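Local coordinates for protein DNA polymerase sliding clamp 3 (Sulfolobus tokodaii, PDB 3AIZ) that forms part of a ring-shaped sliding clamp that encircles DNA and tethers DNA polymerase and other processing proteins to it during replication, at residues E19-T30 with E64-T75. Numbering follows the deposited sequence.
Sequences EEFIDEITLDFT and EEKVGVKLEDFT
The ring of Phe-29 turns its edge to strand 65-70, with Glu-65 O and Val-67 CG1 lying near its plane; CE1 comes 4.0 Å from that methyl. The antiparallel pair 24-29/65-70 belongs to the N-terminal domain of the PCNA clamp fold, where strand 65-70 forms the outermost strand, within this chain, of a sheet continuing through 24-29 to 33-39. The Phe-74 ring is met obliquely by Leu-27 CD1 and forms an edge-to-face pair with Phe-15 of helix 8-18. The carboxylates of Asp-28 and Glu-64 lie nearly coplanar, planes 9° apart, two like charges that would probably disfavour each other unless a proton or cation is shared. Paired backbone bonds join Phe-29 with Glu-65, Leu-27 with Val-67 and Ile-25 with Val-69; those from Ile-25 N to Val-69 O and Leu-27 N to Val-67 O are weak. Ile-25, Leu-27, Phe-29, Val-67 and Val-69 share one face with Glu-65, whose carboxylate bonds to Thr-91 OG1 and Met-1 N; helix 8-18 packs on Ile-25 and Leu-27. On the other face, Thr-26 OG1 donates to the syn lone pair of Glu-24 OE2; the Glu-24 chain, bent at chi2 (-86°), brings OE2 near Gly-68 CA. Past the strand, Leu-71 CD1 meets Ile-25 CD1 at 3.5 Å, while its CD2 lies against Glu-19 N and CA. Asp-23 O receives Leu-71 N at 2.8 Å, and Leu-71 O accepts both Thr-75 N and Thr-75 OG1, from opposite faces of its carbonyl plane.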
ATOM      1  N   GLU C  19     -32.379  -1.228  -0.064  1.00 36.77           N
ATOM      2  CA  GLU C  19     -32.001  -1.091   1.340  1.00 40.33           C
ATOM      3  C   GLU C  19     -31.556   0.332   1.655  1.00 39.95           C
ATOM      4  O   GLU C  19     -31.731   0.816   2.773  1.00 37.26           O
ATOM      5  CB  GLU C  19     -30.884  -2.070   1.704  1.00 42.42           C
ATOM      6  CG  GLU C  19     -31.354  -3.477   2.016  1.00 43.14           C
ATOM      7  CD  GLU C  19     -30.214  -4.385   2.438  1.00 50.72           C
ATOM      8  OE1 GLU C  19     -29.125  -4.297   1.831  1.00 48.22           O
ATOM      9  OE2 GLU C  19     -30.409  -5.190   3.375  1.00 52.89           O
ATOM     10  N   GLU C  20     -30.977   0.993   0.659  1.00 39.75           N
ATOM     11  CA  GLU C  20     -30.478   2.352   0.823  1.00 38.99           C
ATOM     12  C   GLU C  20     -31.616   3.349   1.025  1.00 37.99           C
ATOM     13  O   GLU C  20     -31.405   4.442   1.548  1.00 39.80           O
ATOM     14  CB  GLU C  20     -29.647   2.760  -0.395  1.00 39.24           C
ATOM     15  CG  GLU C  20     -28.490   1.822  -0.714  1.00 40.92           C
ATOM     16  CD  GLU C  20     -27.323   1.973   0.246  1.00 43.76           C
ATOM     17  OE1 GLU C  20     -27.377   2.860   1.123  1.00 41.29           O
ATOM     18  OE2 GLU C  20     -26.347   1.203   0.117  1.00 43.07           O
ATOM     19  N   PHE C  21     -32.821   2.966   0.614  1.00 36.35           N
ATOM     20  CA  PHE C  21     -33.956   3.884   0.632  1.00 38.67           C
ATOM     21  C   PHE C  21     -35.041   3.516   1.643  1.00 41.33           C
ATOM     22  O   PHE C  21     -35.542   4.381   2.362  1.00 42.54           O
ATOM     23  CB  PHE C  21     -34.565   3.998  -0.767  1.00 37.31           C
ATOM     24  CG  PHE C  21     -33.613   4.525  -1.799  1.00 37.43           C
ATOM     25  CD1 PHE C  21     -32.817   3.661  -2.531  1.00 34.30           C
ATOM     26  CD2 PHE C  21     -33.507   5.887  -2.030  1.00 34.79           C
ATOM     27  CE1 PHE C  21     -31.936   4.144  -3.479  1.00 32.48           C
ATOM     28  CE2 PHE C  21     -32.627   6.376  -2.977  1.00 33.70           C
ATOM     29  CZ  PHE C  21     -31.841   5.503  -3.701  1.00 32.83           C
ATOM     30  N   ILE C  22     -35.406   2.239   1.698  1.00 40.99           N
ATOM     31  CA  ILE C  22     -36.524   1.814   2.534  1.00 41.20           C
ATOM     32  C   ILE C  22     -36.205   0.601   3.407  1.00 42.34           C
ATOM     33  O   ILE C  22     -35.290  -0.167   3.112  1.00 40.07           O
ATOM     34  CB  ILE C  22     -37.770   1.520   1.681  1.00 38.23           C
ATOM     35  CG1 ILE C  22     -37.465   0.437   0.647  1.00 40.27           C
ATOM     36  CG2 ILE C  22     -38.244   2.783   0.988  1.00 36.60           C
ATOM     37  CD1 ILE C  22     -38.589   0.212  -0.338  1.00 40.00           C
ATOM     38  N   ASP C  23     -36.975   0.440   4.479  1.00 45.39           N
ATOM     39  CA  ASP C  23     -36.779  -0.658   5.422  1.00 46.91           C
ATOM     40  C   ASP C  23     -37.654  -1.860   5.086  1.00 47.07           C
ATOM     41  O   ASP C  23     -37.189  -3.000   5.091  1.00 50.76           O
ATOM     42  CB  ASP C  23     -37.068  -0.195   6.852  1.00 48.02           C
ATOM     43  CG  ASP C  23     -36.045   0.801   7.361  1.00 60.14           C
ATOM     44  OD1 ASP C  23     -34.930   0.856   6.795  1.00 58.64           O
ATOM     45  OD2 ASP C  23     -36.354   1.526   8.330  1.00 64.89           O
ATOM     46  N   GLU C  24     -38.926  -1.600   4.805  1.00 45.95           N
ATOM     47  CA  GLU C  24     -39.866  -2.653   4.444  1.00 40.09           C
ATOM     48  C   GLU C  24     -40.320  -2.483   3.003  1.00 42.47           C
ATOM     49  O   GLU C  24     -40.633  -1.376   2.569  1.00 48.07           O
ATOM     50  CB  GLU C  24     -41.074  -2.638   5.386  1.00 39.84           C
ATOM     51  CG  GLU C  24     -42.230  -3.541   4.957  1.00 45.29           C
ATOM     52  CD  GLU C  24     -43.189  -2.863   3.987  1.00 54.73           C
ATOM     53  OE1 GLU C  24     -43.445  -1.649   4.145  1.00 55.89           O
ATOM     54  OE2 GLU C  24     -43.695  -3.547   3.070  1.00 47.93           O
ATOM     55  N   ILE C  25     -40.349  -3.581   2.254  1.00 39.63           N
ATOM     56  CA  ILE C  25     -40.869  -3.540   0.894  1.00 45.05           C
ATOM     57  C   ILE C  25     -42.073  -4.458   0.757  1.00 42.41           C
ATOM     58  O   ILE C  25     -42.241  -5.399   1.531  1.00 44.82           O
ATOM     59  CB  ILE C  25     -39.810  -3.932  -0.153  1.00 41.86           C
ATOM     60  CG1 ILE C  25     -39.550  -5.437  -0.123  1.00 39.68           C
ATOM     61  CG2 ILE C  25     -38.523  -3.154   0.069  1.00 46.53           C
ATOM     62  CD1 ILE C  25     -38.674  -5.915  -1.254  1.00 39.94           C
ATOM     63  N   THR C  26     -42.913  -4.171  -0.229  1.00 40.03           N
ATOM     64  CA  THR C  26     -44.103  -4.968  -0.473  1.00 37.47           C
ATOM     65  C   THR C  26     -44.029  -5.634  -1.838  1.00 39.65           C
ATOM     66  O   THR C  26     -44.328  -5.013  -2.857  1.00 41.59           O
ATOM     67  CB  THR C  26     -45.373  -4.106  -0.405  1.00 38.31           C
ATOM     68  OG1 THR C  26     -45.460  -3.480   0.881  1.00 43.24           O
ATOM     69  CG2 THR C  26     -46.609  -4.960  -0.635  1.00 39.70           C
ATOM     70  N   LEU C  27     -43.619  -6.898  -1.853  1.00 37.24           N
ATOM     71  CA  LEU C  27     -43.598  -7.675  -3.084  1.00 35.54           C
ATOM     72  C   LEU C  27     -45.025  -7.903  -3.564  1.00 40.01           C
ATOM     73  O   LEU C  27     -45.785  -8.649  -2.947  1.00 40.59           O
ATOM     74  CB  LEU C  27     -42.894  -9.011  -2.864  1.00 36.67           C
ATOM     75  CG  LEU C  27     -41.445  -8.932  -2.378  1.00 37.66           C
ATOM     76  CD1 LEU C  27     -40.919 -10.315  -2.033  1.00 41.69           C
ATOM     77  CD2 LEU C  27     -40.565  -8.263  -3.420  1.00 35.15           C
ATOM     78  N   ASP C  28     -45.387  -7.249  -4.663  1.00 40.58           N
ATOM     79  CA  ASP C  28     -46.738  -7.337  -5.201  1.00 40.05           C
ATOM     80  C   ASP C  28     -46.765  -8.175  -6.474  1.00 44.43           C
ATOM     81  O   ASP C  28     -46.540  -7.663  -7.570  1.00 45.90           O
ATOM     82  CB  ASP C  28     -47.288  -5.936  -5.475  1.00 42.38           C
ATOM     83  CG  ASP C  28     -48.702  -5.959  -6.023  1.00 49.30           C
ATOM     84  OD1 ASP C  28     -49.313  -7.047  -6.061  1.00 49.21           O
ATOM     85  OD2 ASP C  28     -49.202  -4.883  -6.414  1.00 51.42           O
ATOM     86  N   PHE C  29     -47.044  -9.466  -6.322  1.00 46.18           N
ATOM     87  CA  PHE C  29     -47.096 -10.378  -7.459  1.00 45.23           C
ATOM     88  C   PHE C  29     -48.433 -10.293  -8.188  1.00 47.23           C
ATOM     89  O   PHE C  29     -49.482 -10.587  -7.618  1.00 49.10           O
ATOM     90  CB  PHE C  29     -46.832 -11.816  -7.006  1.00 44.31           C
ATOM     91  CG  PHE C  29     -45.467 -12.023  -6.418  1.00 41.97           C
ATOM     92  CD1 PHE C  29     -45.248 -11.845  -5.063  1.00 40.63           C
ATOM     93  CD2 PHE C  29     -44.402 -12.392  -7.222  1.00 41.78           C
ATOM     94  CE1 PHE C  29     -43.993 -12.034  -4.519  1.00 40.42           C
ATOM     95  CE2 PHE C  29     -43.143 -12.582  -6.685  1.00 41.49           C
ATOM     96  CZ  PHE C  29     -42.939 -12.402  -5.331  1.00 42.06           C
ATOM     97  N   THR C  30     -48.387  -9.885  -9.452  1.00 47.77           N
ATOM     98  CA  THR C  30     -49.590  -9.783 -10.268  1.00 51.76           C
ATOM     99  C   THR C  30     -49.472 -10.655 -11.512  1.00 54.63           C
ATOM    100  O   THR C  30     -48.416 -11.228 -11.781  1.00 51.94           O
ATOM    101  CB  THR C  30     -49.861  -8.330 -10.698  1.00 54.10           C
ATOM    102  OG1 THR C  30     -48.816  -7.881 -11.570  1.00 51.60           O
ATOM    103  CG2 THR C  30     -49.932  -7.417  -9.482  1.00 52.05           C
ATOM    104  N   GLU C  64     -53.551 -11.859  -7.878  1.00 62.45           N
ATOM    105  CA  GLU C  64     -52.646 -10.905  -7.245  1.00 60.38           C
ATOM    106  C   GLU C  64     -52.407 -11.257  -5.781  1.00 59.30           C
ATOM    107  O   GLU C  64     -53.339 -11.603  -5.056  1.00 62.46           O
ATOM    108  CB  GLU C  64     -53.185  -9.477  -7.364  1.00 58.81           C
ATOM    109  CG  GLU C  64     -52.273  -8.421  -6.753  1.00 55.02           C
ATOM    110  CD  GLU C  64     -52.691  -7.006  -7.107  1.00 61.66           C
ATOM    111  OE1 GLU C  64     -53.768  -6.834  -7.716  1.00 68.23           O
ATOM    112  OE2 GLU C  64     -51.939  -6.063  -6.776  1.00 56.17           O
ATOM    113  N   GLU C  65     -51.153 -11.170  -5.354  1.00 55.56           N
ATOM    114  CA  GLU C  65     -50.799 -11.483  -3.977  1.00 54.05           C
ATOM    115  C   GLU C  65     -49.718 -10.546  -3.450  1.00 47.87           C
ATOM    116  O   GLU C  65     -48.574 -10.581  -3.905  1.00 44.27           O
ATOM    117  CB  GLU C  65     -50.346 -12.938  -3.860  1.00 54.40           C
ATOM    118  CG  GLU C  65     -50.082 -13.389  -2.435  1.00 58.79           C
ATOM    119  CD  GLU C  65     -49.762 -14.866  -2.346  1.00 68.59           C
ATOM    120  OE1 GLU C  65     -49.774 -15.541  -3.398  1.00 68.02           O
ATOM    121  OE2 GLU C  65     -49.498 -15.351  -1.226  1.00 73.33           O
ATOM    122  N   LYS C  66     -50.092  -9.703  -2.493  1.00 46.60           N
ATOM    123  CA  LYS C  66     -49.149  -8.788  -1.865  1.00 42.75           C
ATOM    124  C   LYS C  66     -48.562  -9.418  -0.612  1.00 41.53           C
ATOM    125  O   LYS C  66     -49.288  -9.945   0.229  1.00 41.69           O
ATOM    126  CB  LYS C  66     -49.834  -7.470  -1.496  1.00 44.54           C
ATOM    127  CG  LYS C  66     -50.342  -6.659  -2.675  1.00 47.00           C
ATOM    128  CD  LYS C  66     -50.975  -5.360  -2.199  1.00 51.60           C
ATOM    129  CE  LYS C  66     -51.549  -4.557  -3.353  1.00 55.20           C
ATOM    130  NZ  LYS C  66     -52.173  -3.287  -2.884  1.00 55.50           N
ATOM    131  N   VAL C  67     -47.242  -9.362  -0.492  1.00 40.60           N
ATOM    132  CA  VAL C  67     -46.566  -9.860   0.697  1.00 42.86           C
ATOM    133  C   VAL C  67     -45.408  -8.948   1.084  1.00 40.21           C
ATOM    134  O   VAL C  67     -44.395  -8.883   0.390  1.00 44.74           O
ATOM    135  CB  VAL C  67     -46.064 -11.308   0.509  1.00 42.50           C
ATOM    136  CG1 VAL C  67     -45.411 -11.476  -0.854  1.00 45.10           C
ATOM    137  CG2 VAL C  67     -45.104 -11.688   1.626  1.00 45.35           C
ATOM    138  N   GLY C  68     -45.570  -8.234   2.191  1.00 41.32           N
ATOM    139  CA  GLY C  68     -44.525  -7.360   2.686  1.00 43.33           C
ATOM    140  C   GLY C  68     -43.515  -8.129   3.513  1.00 39.68           C
ATOM    141  O   GLY C  68     -43.840  -9.161   4.096  1.00 41.01           O
ATOM    142  N   VAL C  69     -42.288  -7.625   3.566  1.00 39.11           N
ATOM    143  CA  VAL C  69     -41.233  -8.281   4.326  1.00 44.21           C
ATOM    144  C   VAL C  69     -40.106  -7.310   4.662  1.00 41.03           C
ATOM    145  O   VAL C  69     -39.735  -6.472   3.841  1.00 44.53           O
ATOM    146  CB  VAL C  69     -40.655  -9.487   3.556  1.00 44.56           C
ATOM    147  CG1 VAL C  69     -40.075  -9.040   2.220  1.00 38.49           C
ATOM    148  CG2 VAL C  69     -39.603 -10.199   4.390  1.00 45.73           C
ATOM    149  N   LYS C  70     -39.572  -7.418   5.875  1.00 41.36           N
ATOM    150  CA  LYS C  70     -38.433  -6.604   6.279  1.00 43.14           C
ATOM    151  C   LYS C  70     -37.280  -6.828   5.305  1.00 43.38           C
ATOM    152  O   LYS C  70     -36.777  -7.942   5.171  1.00 44.22           O
ATOM    153  CB  LYS C  70     -38.000  -6.951   7.704  1.00 43.80           C
ATOM    154  CG  LYS C  70     -36.840  -6.114   8.221  1.00 45.85           C
ATOM    155  CD  LYS C  70     -36.373  -6.592   9.586  1.00 48.31           C
ATOM    156  CE  LYS C  70     -35.179  -5.785  10.074  1.00 55.55           C
ATOM    157  NZ  LYS C  70     -34.623  -6.322  11.347  1.00 59.69           N
ATOM    158  N   LEU C  71     -36.867  -5.763   4.626  1.00 39.19           N
ATOM    159  CA  LEU C  71     -35.888  -5.872   3.551  1.00 39.09           C
ATOM    160  C   LEU C  71     -34.520  -6.376   4.017  1.00 39.04           C
ATOM    161  O   LEU C  71     -33.831  -7.078   3.280  1.00 37.96           O
ATOM    162  CB  LEU C  71     -35.744  -4.532   2.827  1.00 38.34           C
ATOM    163  CG  LEU C  71     -34.994  -4.550   1.494  1.00 37.84           C
ATOM    164  CD1 LEU C  71     -35.658  -5.506   0.519  1.00 34.64           C
ATOM    165  CD2 LEU C  71     -34.924  -3.153   0.909  1.00 40.10           C
ATOM    166  N   GLU C  72     -34.129  -6.017   5.236  1.00 40.03           N
ATOM    167  CA  GLU C  72     -32.819  -6.403   5.756  1.00 46.38           C
ATOM    168  C   GLU C  72     -32.649  -7.921   5.840  1.00 46.32           C
ATOM    169  O   GLU C  72     -31.642  -8.469   5.393  1.00 41.78           O
ATOM    170  CB  GLU C  72     -32.574  -5.775   7.130  1.00 49.71           C
ATOM    171  CG  GLU C  72     -31.219  -6.123   7.728  1.00 54.61           C
ATOM    172  CD  GLU C  72     -31.067  -5.640   9.158  1.00 67.05           C
ATOM    173  OE1 GLU C  72     -31.935  -4.870   9.623  1.00 66.13           O
ATOM    174  OE2 GLU C  72     -30.079  -6.031   9.817  1.00 70.93           O
ATOM    175  N   ASP C  73     -33.637  -8.592   6.422  1.00 44.17           N
ATOM    176  CA  ASP C  73     -33.599 -10.042   6.556  1.00 42.21           C
ATOM    177  C   ASP C  73     -33.647 -10.713   5.191  1.00 41.43           C
ATOM    178  O   ASP C  73     -32.944 -11.694   4.945  1.00 43.53           O
ATOM    179  CB  ASP C  73     -34.766 -10.526   7.416  1.00 42.90           C
ATOM    180  CG  ASP C  73     -34.689 -10.016   8.837  1.00 47.40           C
ATOM    181  OD1 ASP C  73     -33.566  -9.720   9.300  1.00 47.72           O
ATOM    182  OD2 ASP C  73     -35.748  -9.914   9.491  1.00 48.76           O
ATOM    183  N   PHE C  74     -34.485 -10.176   4.311  1.00 39.37           N
ATOM    184  CA  PHE C  74     -34.641 -10.717   2.968  1.00 39.94           C
ATOM    185  C   PHE C  74     -33.360 -10.548   2.160  1.00 39.66           C
ATOM    186  O   PHE C  74     -33.016 -11.397   1.339  1.00 39.03           O
ATOM    187  CB  PHE C  74     -35.811 -10.034   2.256  1.00 38.13           C
ATOM    188  CG  PHE C  74     -36.089 -10.578   0.885  1.00 35.99           C
ATOM    189  CD1 PHE C  74     -36.552 -11.872   0.720  1.00 38.96           C
ATOM    190  CD2 PHE C  74     -35.902  -9.791  -0.238  1.00 35.38           C
ATOM    191  CE1 PHE C  74     -36.814 -12.374  -0.542  1.00 40.02           C
ATOM    192  CE2 PHE C  74     -36.163 -10.286  -1.500  1.00 36.72           C
ATOM    193  CZ  PHE C  74     -36.620 -11.579  -1.653  1.00 37.88           C
ATOM    194  N   THR C  75     -32.655  -9.450   2.402  1.00 38.66           N
ATOM    195  CA  THR C  75     -31.406  -9.175   1.702  1.00 40.73           C
ATOM    196  C   THR C  75     -30.244  -9.939   2.335  1.00 41.75           C
ATOM    197  O   THR C  75     -29.278 -10.289   1.657  1.00 40.59           O
ATOM    198  CB  THR C  75     -31.097  -7.665   1.675  1.00 42.01           C
ATOM    199  OG1 THR C  75     -32.121  -6.983   0.940  1.00 38.17           O
ATOM    200  CG2 THR C  75     -29.757  -7.403   1.012  1.00 45.54           C
TER